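Local atomic coordinates of aminotransferase, class V family protein (Trichomonas vaginalis, PDB entry 5F8V), a protein that probably catalyses the pyridoxal-phosphate-dependent transfer of an amino group between O-phospho-L-serine and 2-oxoglutarate, a step of L-serine biosynthesis. Residues P168-P171 with A172-I176. Numbering follows the deposited sequence.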
# COMPACT_ATOMS: atom_id res chain seq x y z
N PRO A 168 -17.45 23.97 -1.22
CA PRO A 168 -18.51 24.56 -0.39
C PRO A 168 -18.00 25.70 0.50
O PRO A 168 -16.80 25.78 0.80
CB PRO A 168 -18.97 23.39 0.49
CG PRO A 168 -18.54 22.16 -0.23
CD PRO A 168 -17.27 22.54 -0.93
N ASP A 169 -18.93 26.57 0.89
CA ASP A 169 -18.67 27.65 1.83
C ASP A 169 -19.25 27.26 3.19
O ASP A 169 -20.46 27.27 3.39
CB ASP A 169 -19.31 28.94 1.32
CG ASP A 169 -18.97 30.16 2.16
OD1 ASP A 169 -17.92 30.15 2.85
OD2 ASP A 169 -19.74 31.14 2.11
N VAL A 170 -18.37 26.87 4.12
CA VAL A 170 -18.76 26.49 5.47
C VAL A 170 -17.71 26.98 6.47
O VAL A 170 -16.55 27.19 6.09
CB VAL A 170 -18.96 24.96 5.63
CG1 VAL A 170 -20.11 24.47 4.76
CG2 VAL A 170 -17.68 24.20 5.33
N PRO A 171 -18.11 27.16 7.75
CA PRO A 171 -17.13 27.67 8.72
C PRO A 171 -15.93 26.73 8.94
O PRO A 171 -14.79 27.17 8.83
CB PRO A 171 -17.95 27.84 9.99
CG PRO A 171 -19.35 28.06 9.50
CD PRO A 171 -19.46 27.12 8.33
N ALA A 172 -16.20 25.45 9.20
CA ALA A 172 -15.13 24.50 9.53
C ALA A 172 -14.21 24.24 8.32
O ALA A 172 -14.64 24.42 7.17
CB ALA A 172 -15.70 23.20 10.06
N PRO A 173 -12.95 23.84 8.58
CA PRO A 173 -12.06 23.51 7.46
C PRO A 173 -12.52 22.27 6.69
O PRO A 173 -13.08 21.34 7.28
CB PRO A 173 -10.70 23.27 8.14
CG PRO A 173 -10.99 23.10 9.59
CD PRO A 173 -12.23 23.89 9.86
N LEU A 174 -12.30 22.28 5.39
CA LEU A 174 -12.77 21.21 4.50
C LEU A 174 -11.81 20.04 4.53
O LEU A 174 -10.58 20.22 4.50
CB LEU A 174 -12.88 21.72 3.07
CG LEU A 174 -13.86 22.87 2.80
CD1 LEU A 174 -13.58 23.47 1.43
CD2 LEU A 174 -15.30 22.41 2.92
N ILE A 175 -12.38 18.84 4.59
CA ILE A 175 -11.62 17.62 4.34
C ILE A 175 -12.27 16.95 3.14
O ILE A 175 -13.43 16.56 3.21
CB ILE A 175 -11.60 16.68 5.56
CG1 ILE A 175 -10.90 17.39 6.73
CG2 ILE A 175 -10.90 15.38 5.19
CD1 ILE A 175 -10.62 16.54 7.94
N ILE A 176 -11.51 16.82 2.05
CA ILE A 176 -12.06 16.53 0.75
C ILE A 176 -11.51 15.22 0.18
O ILE A 176 -10.28 15.07 0.01
CB ILE A 176 -11.82 17.68 -0.26
CG1 ILE A 176 -12.05 19.05 0.40
CG2 ILE A 176 -12.69 17.50 -1.49
CD1 ILE A 176 -12.01 20.24 -0.53
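Leu-174 reaches back across the bend of residues 168-174 to meet Val-170 and Pro-168; the side-chain contacts are apolar, and two methyls also rest against backbone carbonyl oxygens. Its CD2 methyl lies 3.8 Å from Val-170 CG2, the two branched side chains meeting at an oblique angle. The same methyl stands 4.3 Å from Pro-168 CD, a looser approach to the proline ring. The other branch, CD1, is 4.0 Å from Pro-168 O, in van der Waals contact. Leu-174 holds CG anti to its own carbonyl carbon (chi1 -61°), which directs the isobutyl group back to the loop. Val-170 CG2 also sits 3.6 Å from Ala-172 O, so one methyl touches both the turn and the leucine.

The reversal itself is a matter of backbone. Pro-171 has phi/psi of -63/-50°, whereas Val-170 and Ala-172 are extended; the sharpest change of direction falls at Pro-171, and Ala-172 and Pro-173 complete it. Beyond, Pro-173, through its carbonyl, is hydrogen-bonded to the backbone of Phe-151, and Leu-174 pairs with Gly-194. This proline-rich loop thus leads into strand 174-177, parallel to both neighbours, 148-154 and 193-199, in the mixed seven-stranded sheet of the fold-type I large domain.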